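Local coordinates for Alpha/beta hydrolase fold-3 domain-containing protein (Enterococcus faecalis, PDB 2QRU) that is of unknown function but has the alpha/beta hydrolase fold and is probably a hydrolase, at residues A[48-51]-A[52-56]; A[175-178]-A[179-182]; A[182-185]-A[186-190]; A[204-207]-A[208-212]; A[260-263]-A[264-268]. All blocks are in the same frame, centred on the assembly; numbering follows the deposited sequence.

Contact 1: A[48-51]-A[52-56]; sequences EELK and ELFTS. With EDO (1,2-ethanediol), chain E.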
loop_
_atom_site.group_PDB
_atom_site.type_symbol
_atom_site.label_atom_id
_atom_site.label_comp_id
_atom_site.label_asym_id
_atom_site.label_seq_id
_atom_site.Cartn_x
_atom_site.Cartn_y
_atom_site.Cartn_z
ATOM N N GLU A 48 -13.206 1.617 -7.717
ATOM C CA GLU A 48 -13.695 2.658 -8.609
ATOM C C GLU A 48 -13.895 3.969 -7.823
ATOM O O GLU A 48 -13.527 5.065 -8.294
ATOM C CB GLU A 48 -15.014 2.208 -9.262
ATOM C CG GLU A 48 -15.736 3.304 -10.041
ATOM C CD GLU A 48 -14.957 3.814 -11.252
ATOM O OE1 GLU A 48 -14.117 3.062 -11.792
ATOM O OE2 GLU A 48 -15.218 4.970 -11.682
ATOM N N GLU A 49 -14.465 3.860 -6.626
ATOM C CA GLU A 49 -14.839 5.042 -5.847
ATOM C C GLU A 49 -13.609 5.801 -5.368
ATOM O O GLU A 49 -13.625 7.059 -5.294
ATOM C CB GLU A 49 -15.709 4.680 -4.646
ATOM C CG GLU A 49 -17.076 4.158 -4.978
ATOM C CD GLU A 49 -17.090 2.686 -5.351
ATOM O OE1 GLU A 49 -16.022 2.034 -5.405
ATOM O OE2 GLU A 49 -18.193 2.189 -5.633
ATOM N N LEU A 50 -12.554 5.053 -5.022
ATOM C CA LEU A 50 -11.325 5.694 -4.562
ATOM C C LEU A 50 -10.603 6.327 -5.749
ATOM O O LEU A 50 -10.109 7.467 -5.673
ATOM C CB LEU A 50 -10.430 4.692 -3.824
ATOM C CG LEU A 50 -9.104 5.229 -3.276
ATOM C CD1 LEU A 50 -9.316 6.461 -2.343
ATOM C CD2 LEU A 50 -8.400 4.077 -2.559
ATOM N N LYS A 51 -10.557 5.598 -6.867
ATOM C CA LYS A 51 -9.994 6.158 -8.097
ATOM C C LYS A 51 -10.697 7.499 -8.435
ATOM O O LYS A 51 -10.042 8.509 -8.723
ATOM C CB LYS A 51 -10.129 5.141 -9.255
ATOM C CG LYS A 51 -9.536 5.598 -10.587
ATOM C CD LYS A 51 -10.559 6.324 -11.439
ATOM C CE LYS A 51 -11.634 5.348 -11.895
ATOM N NZ LYS A 51 -12.572 5.947 -12.869
ATOM N N GLU A 52 -12.017 7.527 -8.322
ATOM C CA GLU A 52 -12.764 8.750 -8.635
ATOM C C GLU A 52 -12.490 9.887 -7.648
ATOM O O GLU A 52 -12.389 11.060 -8.048
ATOM C CB GLU A 52 -14.244 8.441 -8.743
ATOM C CG GLU A 52 -14.567 7.614 -9.989
ATOM C CD GLU A 52 -14.541 8.430 -11.264
ATOM O OE1 GLU A 52 -15.464 9.243 -11.462
ATOM O OE2 GLU A 52 -13.609 8.248 -12.072
ATOM N N LEU A 53 -12.321 9.555 -6.368
ATOM C CA LEU A 53 -11.998 10.588 -5.401
ATOM C C LEU A 53 -10.712 11.315 -5.833
ATOM O O LEU A 53 -10.578 12.535 -5.682
ATOM C CB LEU A 53 -11.878 9.940 -4.024
ATOM C CG LEU A 53 -11.592 10.808 -2.834
ATOM C CD1 LEU A 53 -12.178 10.159 -1.585
ATOM C CD2 LEU A 53 -10.120 10.931 -2.702
ATOM N N PHE A 54 -9.770 10.578 -6.409
ATOM C CA PHE A 54 -8.540 11.227 -6.857
ATOM C C PHE A 54 -8.717 11.969 -8.187
ATOM O O PHE A 54 -8.366 13.145 -8.281
ATOM C CB PHE A 54 -7.409 10.239 -6.934
ATOM C CG PHE A 54 -6.959 9.777 -5.587
ATOM C CD1 PHE A 54 -6.478 10.702 -4.637
ATOM C CD2 PHE A 54 -6.939 8.413 -5.270
ATOM C CE1 PHE A 54 -6.056 10.240 -3.377
ATOM C CE2 PHE A 54 -6.492 7.954 -4.017
ATOM C CZ PHE A 54 -6.042 8.869 -3.080
ATOM N N THR A 55 -9.273 11.303 -9.203
ATOM C CA THR A 55 -9.331 11.948 -10.511
ATOM C C THR A 55 -10.270 13.157 -10.504
ATOM O O THR A 55 -9.988 14.161 -11.172
ATOM C CB THR A 55 -9.712 10.967 -11.637
ATOM O OG1 THR A 55 -11.025 10.452 -11.406
ATOM C CG2 THR A 55 -8.679 9.837 -11.766
ATOM N N SER A 56 -11.392 13.068 -9.776
ATOM C CA SER A 56 -12.334 14.196 -9.692
ATOM C C SER A 56 -11.726 15.428 -9.001
ATOM O O SER A 56 -12.242 16.551 -9.150
ATOM C CB SER A 56 -13.612 13.799 -8.977
ATOM O OG SER A 56 -13.343 13.614 -7.601
HETATM C C1 EDO E . -17.861 7.449 -8.119
HETATM O O1 EDO E . -17.870 7.313 -6.694
HETATM C C2 EDO E . -17.615 6.099 -8.784
HETATM O O2 EDO E . -17.368 6.304 -10.190
#
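Lys-51 and Glu-48 are joined by a salt bridge, NZ of Lys-51 meeting OE2 of Glu-48 at 3.1 Å on the syn side of that oxygen. Glu-52 was modelled in two conformers. In the one described here it lies beside Lys-51 and points the same way, and its OE2 takes a second bond from NZ of Lys-51, on the anti side and tilted out of the carboxylate plane. This second bond is provisional. The lysine chain bends at chi2 (-91°) and again at chi3, which folds its end back toward both acids. In the same conformer Glu-48 and Glu-52 run alongside each other, and the shared lysine probably offsets their repulsion. A 1,2-ethanediol, probably from the crystallisation liquor, donates a hydrogen bond from O2 to OE2 of Glu-48.

Leu-50 and Phe-54 form another side-by-side pair, with CD1 of Leu-50 3.6 Å from CE2 of Phe-54. Phe-54 packs further on Val-61 of strand 59-64, and Leu-50 on Leu-267 of helix 258-272. OE2 of Glu-49 forms a salt bridge with Lys-256. The arrangement is an amphipathic helix with a surface salt-bridge network, the helix of a beta-alpha-beta unit in the alpha/beta hydrolase fold.

Contact 2: A[175-178]-A[179-182]; sequences LYHY and SIQQ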
loop_
_atom_site.group_PDB
_atom_site.type_symbol
_atom_site.label_atom_id
_atom_site.label_comp_id
_atom_site.label_asym_id
_atom_site.label_seq_id
_atom_site.Cartn_x
_atom_site.Cartn_y
_atom_site.Cartn_z
ATOM N N LEU A 175 -1.613 -18.563 -0.272
ATOM C CA LEU A 175 -0.209 -18.700 0.127
ATOM C C LEU A 175 0.064 -17.773 1.306
ATOM O O LEU A 175 0.753 -18.135 2.268
ATOM C CB LEU A 175 0.728 -18.383 -1.046
ATOM C CG LEU A 175 2.229 -18.638 -0.820
ATOM C CD1 LEU A 175 2.541 -20.111 -0.589
ATOM C CD2 LEU A 175 3.023 -18.099 -1.999
ATOM N N TYR A 176 -0.502 -16.575 1.216
ATOM C CA TYR A 176 -0.427 -15.594 2.283
ATOM C C TYR A 176 -0.997 -16.162 3.590
ATOM O O TYR A 176 -0.324 -16.179 4.628
ATOM C CB TYR A 176 -1.180 -14.333 1.852
ATOM C CG TYR A 176 -1.183 -13.249 2.901
ATOM C CD1 TYR A 176 0.012 -12.750 3.420
ATOM C CD2 TYR A 176 -2.387 -12.725 3.376
ATOM C CE1 TYR A 176 0.009 -11.718 4.395
ATOM C CE2 TYR A 176 -2.406 -11.732 4.353
ATOM C CZ TYR A 176 -1.218 -11.228 4.849
ATOM O OH TYR A 176 -1.283 -10.239 5.805
ATOM N N HIS A 177 -2.228 -16.658 3.533
ATOM C CA HIS A 177 -2.864 -17.152 4.737
ATOM C C HIS A 177 -2.259 -18.433 5.269
ATOM O O HIS A 177 -2.212 -18.639 6.490
ATOM C CB HIS A 177 -4.369 -17.197 4.569
ATOM C CG HIS A 177 -4.969 -15.837 4.557
ATOM N ND1 HIS A 177 -5.302 -15.169 5.713
ATOM C CD2 HIS A 177 -5.212 -14.979 3.540
ATOM C CE1 HIS A 177 -5.758 -13.969 5.409
ATOM N NE2 HIS A 177 -5.718 -13.830 4.097
ATOM N N TYR A 178 -1.759 -19.270 4.358
ATOM C CA TYR A 178 -0.970 -20.437 4.727
ATOM C C TYR A 178 0.275 -20.024 5.530
ATOM O O TYR A 178 0.542 -20.585 6.595
ATOM C CB TYR A 178 -0.572 -21.225 3.471
ATOM C CG TYR A 178 0.262 -22.463 3.747
ATOM C CD1 TYR A 178 -0.343 -23.650 4.162
ATOM C CD2 TYR A 178 1.646 -22.452 3.576
ATOM C CE1 TYR A 178 0.409 -24.797 4.410
ATOM C CE2 TYR A 178 2.415 -23.602 3.826
ATOM C CZ TYR A 178 1.786 -24.764 4.240
ATOM O OH TYR A 178 2.524 -25.900 4.483
ATOM N N SER A 179 1.015 -19.029 5.034
ATOM C CA SER A 179 2.261 -18.636 5.688
ATOM C C SER A 179 1.976 -18.103 7.091
ATOM O O SER A 179 2.728 -18.388 8.020
ATOM C CB SER A 179 3.078 -17.644 4.851
ATOM O OG SER A 179 2.489 -16.349 4.793
ATOM N N ILE A 180 0.868 -17.381 7.241
ATOM C CA ILE A 180 0.436 -16.904 8.554
ATOM C C ILE A 180 0.128 -18.073 9.490
ATOM O O ILE A 180 0.672 -18.148 10.604
ATOM C CB ILE A 180 -0.783 -15.957 8.456
ATOM C CG1 ILE A 180 -0.380 -14.652 7.757
ATOM C CG2 ILE A 180 -1.359 -15.672 9.861
ATOM C CD1 ILE A 180 -1.541 -13.710 7.418
ATOM N N GLN A 181 -0.722 -18.996 9.031
ATOM C CA GLN A 181 -1.139 -20.140 9.846
ATOM C C GLN A 181 0.041 -21.025 10.235
ATOM O O GLN A 181 0.027 -21.649 11.295
ATOM C CB GLN A 181 -2.192 -20.980 9.118
ATOM C CG GLN A 181 -3.502 -20.237 8.832
ATOM C CD GLN A 181 -4.531 -21.101 8.118
ATOM O OE1 GLN A 181 -4.212 -22.165 7.577
ATOM N NE2 GLN A 181 -5.780 -20.649 8.123
ATOM N N GLN A 182 1.057 -21.065 9.374
ATOM C CA GLN A 182 2.207 -21.955 9.551
ATOM C C GLN A 182 3.411 -21.249 10.179
ATOM O O GLN A 182 4.482 -21.840 10.297
ATOM C CB GLN A 182 2.617 -22.570 8.210
ATOM C CG GLN A 182 1.580 -23.480 7.588
ATOM C CD GLN A 182 1.326 -24.724 8.413
ATOM O OE1 GLN A 182 2.252 -25.325 8.959
ATOM N NE2 GLN A 182 0.063 -25.121 8.502
#
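Ser-179 turns its hydroxyl back to the carbonyl of Tyr-176 in the last turns of helix 173-181, a helix that lies within the alpha/beta hydrolase family region. OG of Ser-179 donates to O of Tyr-176 at 2.8 Å. The torsion places OG between the backbone N and the carbonyl carbon (chi1 71°), within reach of the preceding turn. That carbonyl also accepts the N-H of Ile-180, so two donors grip it. The backbone N of Ser-179 bonds to O of Leu-175 in the regular helical way.

Ile-180 carries its CD1 over one face of the Tyr-176 ring. The methyl is 3.9 Å from the ring centroid, displaced toward the rim, and makes a CH-pi contact. Its closest ring atom is CZ. Around them, Leu-175 and Ser-179 touch Phe-188 of helix 185-189, and Tyr-176 touches Ile-39.

Gln-181 bonds through its N to O of His-177. Its extended side chain leads to the loop before the helix, where OE1 accepts from N of Ile-150 and NE2 donates to O of Gln-148.

Gln-182 has left the helix, yet its N still reaches O of Tyr-178 at 2.9 Å. Its chain bends at chi2 (-65°), and its amide plane is 23° from the Tyr-178 ring plane. CG of Gln-182 sits over the centre of that ring, 3.6 Å from the centroid.

Contact 3: A[182-185]-A[186-190]; sequences QALL and PHFYG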
loop_
_atom_site.group_PDB
_atom_site.type_symbol
_atom_site.label_atom_id
_atom_site.label_comp_id
_atom_site.label_asym_id
_atom_site.label_seq_id
_atom_site.Cartn_x
_atom_site.Cartn_y
_atom_site.Cartn_z
ATOM N N GLN A 182 1.057 -21.065 9.374
ATOM C CA GLN A 182 2.207 -21.955 9.551
ATOM C C GLN A 182 3.411 -21.249 10.179
ATOM O O GLN A 182 4.482 -21.840 10.297
ATOM C CB GLN A 182 2.617 -22.570 8.210
ATOM C CG GLN A 182 1.580 -23.480 7.588
ATOM C CD GLN A 182 1.326 -24.724 8.413
ATOM O OE1 GLN A 182 2.252 -25.325 8.959
ATOM N NE2 GLN A 182 0.063 -25.121 8.502
ATOM N N ALA A 183 3.226 -19.990 10.575
ATOM C CA ALA A 183 4.285 -19.177 11.189
ATOM C C ALA A 183 5.492 -18.951 10.253
ATOM O O ALA A 183 6.632 -18.847 10.704
ATOM C CB ALA A 183 4.726 -19.791 12.545
ATOM N N LEU A 184 5.228 -18.858 8.950
ATOM C CA LEU A 184 6.296 -18.744 7.948
ATOM C C LEU A 184 6.394 -17.338 7.345
ATOM O O LEU A 184 7.243 -17.067 6.487
ATOM C CB LEU A 184 6.077 -19.752 6.820
ATOM C CG LEU A 184 6.253 -21.242 7.112
ATOM C CD1 LEU A 184 5.732 -22.054 5.940
ATOM C CD2 LEU A 184 7.708 -21.567 7.386
ATOM N N LEU A 185 5.515 -16.439 7.769
ATOM C CA LEU A 185 5.489 -15.142 7.128
ATOM C C LEU A 185 6.847 -14.425 7.204
ATOM O O LEU A 185 7.334 -13.941 6.186
ATOM C CB LEU A 185 4.333 -14.269 7.647
ATOM C CG LEU A 185 4.048 -13.036 6.804
ATOM C CD1 LEU A 185 3.806 -13.400 5.343
ATOM C CD2 LEU A 185 2.874 -12.203 7.401
ATOM N N PRO A 186 7.471 -14.362 8.404
ATOM C CA PRO A 186 8.794 -13.737 8.421
ATOM C C PRO A 186 9.779 -14.408 7.471
ATOM O O PRO A 186 10.534 -13.717 6.791
ATOM C CB PRO A 186 9.230 -13.881 9.890
ATOM C CG PRO A 186 7.917 -13.889 10.631
ATOM C CD PRO A 186 7.059 -14.769 9.763
ATOM N N HIS A 187 9.752 -15.737 7.405
ATOM C CA HIS A 187 10.666 -16.468 6.530
ATOM C C HIS A 187 10.369 -16.106 5.070
ATOM O O HIS A 187 11.294 -15.865 4.285
ATOM C CB HIS A 187 10.569 -17.978 6.752
ATOM C CG HIS A 187 11.521 -18.764 5.906
ATOM N ND1 HIS A 187 12.868 -18.851 6.190
ATOM C CD2 HIS A 187 11.331 -19.468 4.765
ATOM C CE1 HIS A 187 13.463 -19.592 5.267
ATOM N NE2 HIS A 187 12.552 -19.975 4.391
ATOM N N PHE A 188 9.086 -16.056 4.726
ATOM C CA PHE A 188 8.672 -15.690 3.365
ATOM C C PHE A 188 9.180 -14.293 3.022
ATOM O O PHE A 188 9.613 -14.039 1.904
ATOM C CB PHE A 188 7.149 -15.766 3.202
ATOM C CG PHE A 188 6.638 -17.147 2.859
ATOM C CD1 PHE A 188 7.424 -18.285 3.079
ATOM C CD2 PHE A 188 5.358 -17.310 2.339
ATOM C CE1 PHE A 188 6.946 -19.561 2.765
ATOM C CE2 PHE A 188 4.873 -18.589 2.028
ATOM C CZ PHE A 188 5.660 -19.703 2.239
ATOM N N TYR A 189 9.115 -13.388 3.997
ATOM C CA TYR A 189 9.561 -12.000 3.811
ATOM C C TYR A 189 11.092 -11.818 3.809
ATOM O O TYR A 189 11.596 -10.775 3.395
ATOM C CB TYR A 189 9.012 -11.149 4.949
ATOM C CG TYR A 189 7.546 -10.783 4.888
ATOM C CD1 TYR A 189 6.817 -10.804 3.678
ATOM C CD2 TYR A 189 6.914 -10.290 6.052
ATOM C CE1 TYR A 189 5.468 -10.400 3.646
ATOM C CE2 TYR A 189 5.592 -9.902 6.036
ATOM C CZ TYR A 189 4.873 -9.962 4.823
ATOM O OH TYR A 189 3.583 -9.550 4.832
ATOM N N GLY A 190 11.831 -12.822 4.276
ATOM C CA GLY A 190 13.295 -12.677 4.432
ATOM C C GLY A 190 13.733 -11.857 5.637
ATOM O O GLY A 190 14.872 -11.335 5.679
HETATM O O HOH W 1 9.025 -17.571 9.706
#
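Leu-184 and Leu-185 offer their carbonyls to the first turn of helix 185-189. N of Phe-188 bonds to O of Leu-184 at 2.7 Å, and N of Tyr-189 to O of Leu-185 at 2.9 Å. Pro-186 has no N-H to give, which suits the first turn of a helix. A water bridges the start of the turn: it donates to O of Ala-183 and accepts from N of His-187 at 3.0 Å. The segment is bounded by two Schellman motifs. Ala-183, with positive phi, ends the preceding helix, and Gly-190, also with positive phi (76°), ends this one. N of Gly-190 bonds back to O of His-187.

Among the side chains, Leu-185 and Tyr-189 carry the contact. The leucine lies across one face of the tyrosine ring. Its CD1 is 3.9 Å from the ring centroid, offset toward the rim, in a CH-pi contact. CG of Leu-185 touches CE2 of the ring at 3.6 Å. The leucine CG is anti to the backbone N (chi1 -167°), which brings CG and, with chi2 near 55°, the methyls to the ring. Leu-184 adds a looser contact, its CB lying over a face of the Phe-188 ring, 4.2 Å from CE1.

OH of Tyr-189 bonds to O of Gly-37, which ties the ring to the loop after strand 28-33. Phe-188 packs on Pro-70. Leu-185 packs on Ser-179 and Ile-180, so the short helix lies against helix 173-181.

Contact 4: A[204-207]-A[208-212]; sequences DETL and KTFPP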
loop_
_atom_site.group_PDB
_atom_site.type_symbol
_atom_site.label_atom_id
_atom_site.label_comp_id
_atom_site.label_asym_id
_atom_site.label_seq_id
_atom_site.Cartn_x
_atom_site.Cartn_y
_atom_site.Cartn_z
ATOM N N ASP A 204 9.697 7.307 14.987
ATOM C CA ASP A 204 8.926 8.528 15.145
ATOM C C ASP A 204 9.673 9.720 14.564
ATOM O O ASP A 204 9.063 10.567 13.904
ATOM C CB ASP A 204 8.538 8.755 16.620
ATOM C CG ASP A 204 7.472 7.770 17.118
ATOM O OD1 ASP A 204 6.938 6.971 16.321
ATOM O OD2 ASP A 204 7.156 7.795 18.335
ATOM N N GLU A 205 10.982 9.788 14.845
ATOM C CA GLU A 205 11.862 10.807 14.283
ATOM C C GLU A 205 11.602 10.934 12.786
ATOM O O GLU A 205 11.274 12.010 12.280
ATOM C CB GLU A 205 13.323 10.421 14.518
ATOM C CG GLU A 205 14.320 11.489 14.075
ATOM C CD GLU A 205 15.740 11.253 14.592
ATOM O OE1 GLU A 205 16.343 12.210 15.117
ATOM O OE2 GLU A 205 16.259 10.121 14.466
ATOM N N THR A 206 11.752 9.814 12.092
ATOM C CA THR A 206 11.536 9.746 10.647
ATOM C C THR A 206 10.125 10.238 10.255
ATOM O O THR A 206 9.965 11.077 9.355
ATOM C CB THR A 206 11.845 8.315 10.103
ATOM O OG1 THR A 206 13.264 8.087 10.206
ATOM C CG2 THR A 206 11.419 8.144 8.614
ATOM N N LEU A 207 9.090 9.714 10.924
ATOM C CA LEU A 207 7.709 10.075 10.593
ATOM C C LEU A 207 7.494 11.572 10.753
ATOM O O LEU A 207 6.751 12.167 9.987
ATOM C CB LEU A 207 6.745 9.304 11.473
ATOM C CG LEU A 207 6.671 7.787 11.211
ATOM C CD1 LEU A 207 5.799 7.150 12.279
ATOM C CD2 LEU A 207 6.080 7.445 9.814
ATOM N N LYS A 208 8.157 12.181 11.739
ATOM C CA LYS A 208 8.040 13.639 11.984
ATOM C C LYS A 208 8.505 14.504 10.812
ATOM O O LYS A 208 8.132 15.667 10.734
ATOM C CB LYS A 208 8.763 14.034 13.282
ATOM C CG LYS A 208 7.986 13.560 14.483
ATOM C CD LYS A 208 8.705 13.905 15.791
ATOM C CE LYS A 208 7.887 13.343 16.943
ATOM N NZ LYS A 208 8.567 13.630 18.227
ATOM N N THR A 209 9.330 13.936 9.933
ATOM C CA THR A 209 9.803 14.617 8.724
ATOM C C THR A 209 8.885 14.441 7.487
ATOM O O THR A 209 9.155 15.056 6.428
ATOM C CB THR A 209 11.208 14.149 8.305
ATOM O OG1 THR A 209 11.138 12.850 7.708
ATOM C CG2 THR A 209 12.175 14.153 9.492
ATOM N N PHE A 210 7.828 13.640 7.626
ATOM C CA PHE A 210 6.998 13.271 6.476
ATOM C C PHE A 210 5.980 14.370 6.122
ATOM O O PHE A 210 5.614 15.198 6.992
ATOM C CB PHE A 210 6.257 11.927 6.750
ATOM C CG PHE A 210 7.087 10.692 6.447
ATOM C CD1 PHE A 210 8.480 10.766 6.316
ATOM C CD2 PHE A 210 6.462 9.442 6.337
ATOM C CE1 PHE A 210 9.238 9.587 6.058
ATOM C CE2 PHE A 210 7.204 8.280 6.087
ATOM C CZ PHE A 210 8.585 8.351 5.944
ATOM N N PRO A 211 5.499 14.364 4.866
ATOM C CA PRO A 211 4.454 15.297 4.447
ATOM C C PRO A 211 3.057 14.886 4.999
ATOM O O PRO A 211 2.887 13.744 5.435
ATOM C CB PRO A 211 4.440 15.158 2.916
ATOM C CG PRO A 211 4.947 13.816 2.617
ATOM C CD PRO A 211 5.892 13.443 3.772
ATOM N N PRO A 212 2.051 15.791 4.909
ATOM C CA PRO A 212 0.743 15.519 5.531
ATOM C C PRO A 212 0.094 14.253 5.067
ATOM O O PRO A 212 0.111 13.911 3.861
ATOM C CB PRO A 212 -0.116 16.720 5.134
ATOM C CG PRO A 212 0.956 17.835 5.032
ATOM C CD PRO A 212 2.059 17.113 4.293
#
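Thr-209 grips O of Thr-206 with two bonds. OG1 of Thr-209 donates to it at 2.7 Å, in the carbonyl plane. N of Thr-209 donates at 3.0 Å from above that plane, 55° out of it. With chi1 at 75° the hydroxyl tucks back against its own backbone and over the end of the helix. OG1 is also hydrogen-bonded to NE2 of Gln-118.

One residue on, N of Phe-210 bonds to O of Leu-207 at 3.0 Å, again from above the carbonyl plane. Earlier, N of Lys-208 makes a regular helical bond to O of Asp-204 at 2.8 Å. The spacing thus shortens from four residues to three as helix 204-208 gives way to loop. CG of Lys-208 lies against the same O of Asp-204.

The Phe-210 ring folds back onto the helix. The Thr-206 side chain runs at a slant to that of Phe-210, and its CG2 approaches CE1 of the ring at 3.7 Å. CD2 of Leu-207 comes to CE2 at 4.0 Å, and CA of Leu-207 lies over one face, offset toward the rim.

Beyond the segments the same ring packs on Leu-111 and Thr-114 of helix 105-119 and on Leu-127 of strand 127-130. Leu-207 touches Lys-231 and Thr-235 of helix 227-235. The turn therefore packs against helices 105-119 and 227-235 before the chain enters strand 213-218.

Contact 5: A[260-263]-A[264-268]; sequences VITL and FEQLD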
loop_
_atom_site.group_PDB
_atom_site.type_symbol
_atom_site.label_atom_id
_atom_site.label_comp_id
_atom_site.label_asym_id
_atom_site.label_seq_id
_atom_site.Cartn_x
_atom_site.Cartn_y
_atom_site.Cartn_z
ATOM N N VAL A 260 -18.034 3.672 5.258
ATOM C CA VAL A 260 -16.978 3.904 4.262
ATOM C C VAL A 260 -17.367 5.102 3.378
ATOM O O VAL A 260 -16.490 5.902 2.978
ATOM C CB VAL A 260 -16.683 2.652 3.397
ATOM C CG1 VAL A 260 -15.530 2.925 2.440
ATOM C CG2 VAL A 260 -16.359 1.421 4.279
ATOM N N ILE A 261 -18.668 5.229 3.090
ATOM C CA ILE A 261 -19.151 6.396 2.339
ATOM C C ILE A 261 -18.832 7.676 3.099
ATOM O O ILE A 261 -18.314 8.636 2.508
ATOM C CB ILE A 261 -20.642 6.289 1.969
ATOM C CG1 ILE A 261 -20.796 5.226 0.890
ATOM C CG2 ILE A 261 -21.151 7.654 1.426
ATOM C CD1 ILE A 261 -22.232 4.798 0.643
ATOM N N THR A 262 -19.090 7.686 4.405
ATOM C CA THR A 262 -18.755 8.851 5.229
ATOM C C THR A 262 -17.247 9.154 5.256
ATOM O O THR A 262 -16.816 10.299 5.100
ATOM C CB THR A 262 -19.292 8.706 6.657
ATOM O OG1 THR A 262 -20.721 8.653 6.606
ATOM C CG2 THR A 262 -18.903 9.928 7.501
ATOM N N LEU A 263 -16.457 8.114 5.432
ATOM C CA LEU A 263 -15.019 8.258 5.398
ATOM C C LEU A 263 -14.561 8.846 4.045
ATOM O O LEU A 263 -13.694 9.737 4.018
ATOM C CB LEU A 263 -14.391 6.898 5.648
ATOM C CG LEU A 263 -12.876 6.893 5.583
ATOM C CD1 LEU A 263 -12.266 7.656 6.787
ATOM C CD2 LEU A 263 -12.529 5.450 5.562
ATOM N N PHE A 264 -15.149 8.391 2.932
ATOM C CA PHE A 264 -14.750 8.965 1.628
ATOM C C PHE A 264 -15.089 10.461 1.517
ATOM O O PHE A 264 -14.308 11.242 0.924
ATOM C CB PHE A 264 -15.371 8.187 0.483
ATOM C CG PHE A 264 -14.566 6.995 0.076
ATOM C CD1 PHE A 264 -13.879 6.225 1.023
ATOM C CD2 PHE A 264 -14.451 6.661 -1.253
ATOM C CE1 PHE A 264 -13.138 5.115 0.635
ATOM C CE2 PHE A 264 -13.686 5.545 -1.644
ATOM C CZ PHE A 264 -13.069 4.771 -0.692
ATOM N N GLU A 265 -16.187 10.876 2.130
ATOM C CA GLU A 265 -16.530 12.313 2.179
ATOM C C GLU A 265 -15.433 13.079 2.936
ATOM O O GLU A 265 -15.037 14.166 2.519
ATOM C CB GLU A 265 -17.887 12.551 2.846
ATOM C CG GLU A 265 -19.023 11.950 2.080
ATOM C CD GLU A 265 -20.342 12.024 2.834
ATOM O OE1 GLU A 265 -20.351 12.441 4.024
ATOM O OE2 GLU A 265 -21.370 11.645 2.219
ATOM N N GLN A 266 -14.968 12.503 4.043
ATOM C CA GLN A 266 -13.878 13.091 4.856
ATOM C C GLN A 266 -12.588 13.205 4.059
ATOM O O GLN A 266 -11.927 14.267 4.062
ATOM C CB GLN A 266 -13.658 12.309 6.150
ATOM C CG GLN A 266 -14.814 12.499 7.145
ATOM C CD GLN A 266 -14.831 11.457 8.260
ATOM O OE1 GLN A 266 -14.145 10.436 8.210
ATOM N NE2 GLN A 266 -15.678 11.696 9.255
ATOM N N LEU A 267 -12.262 12.130 3.356
ATOM C CA LEU A 267 -11.065 12.095 2.500
ATOM C C LEU A 267 -11.205 13.129 1.380
ATOM O O LEU A 267 -10.242 13.844 1.077
ATOM C CB LEU A 267 -10.829 10.689 1.942
ATOM C CG LEU A 267 -9.641 10.577 0.982
ATOM C CD1 LEU A 267 -8.311 11.133 1.527
ATOM C CD2 LEU A 267 -9.432 9.132 0.488
ATOM N N ASP A 268 -12.397 13.213 0.786
ATOM C CA ASP A 268 -12.621 14.171 -0.307
ATOM C C ASP A 268 -12.396 15.595 0.189
ATOM O O ASP A 268 -11.682 16.391 -0.451
ATOM C CB ASP A 268 -14.025 14.021 -0.906
ATOM C CG ASP A 268 -14.221 14.922 -2.095
ATOM O OD1 ASP A 268 -13.782 14.563 -3.188
ATOM O OD2 ASP A 268 -14.787 16.026 -1.909
HETATM O O HOH W 2 -21.933 10.997 5.914
#
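Val-260 lies beside Phe-264, one turn on, in helix 258-272, the last helix of this alpha/beta hydrolase fold. The two side chains point the same way. CG1 of Val-260 is 3.7 Å from CE1 of the ring. A chi1 of -177° swings CG1 away from the backbone N and against Phe-264. N of Phe-264 bonds to O of Val-260 at 2.8 Å. The ring continues onto Glu-49 and Leu-50 of helix 48-55.

Ile-261 is on the exposed side. Its carbonyl accepts from N of Glu-265 at 3.1 Å. Its CG2 only loosely approaches OE2 of Glu-265, and the two chains are skewed to each other.

Thr-262 accepts N of Gln-266 at its carbonyl. Its OG1 hydrogen-bonds to O of Pro-258, a turn earlier, and to a water. That water donates to OE1 of Glu-265 at 2.9 Å, linking the two side chains along the exposed side.

Leu-263 is buried against the sheet, touching Phe-214 and Thr-216 of strand 213-218 and Val-244 of strand 240-244. Its O accepts N of Leu-267 in the next helical turn. The side chains of Leu-263 and Gln-266 cross at about a right angle. The glutamine is extended beyond CG, and its OE1 stops 3.6 Å from CD1 of Leu-263.

The five contacts come in series along the chain, contacts 2 and 3 sharing Gln-182. Contacts 1 and 5 form one cluster, with centres about 11 Å apart. Helices 48-55 and 258-272 meet there, so early and late parts of the chain pack together beside the sheet. Contacts 2 and 3 form another, centres about 8 Å apart, where helices 173-181 and 185-189 follow each other. Contact 1 lies on the opposite side of the chain's centre from contacts 2 and 3, its centre about 32 Å from that of contact 2. Contact 4 touches neither cluster and leads into strand 213-218 of the central sheet. Tyr-176 of contact 2 lies near, without touching, residues whose geometry is consistent with a Ser-His-Asp triad.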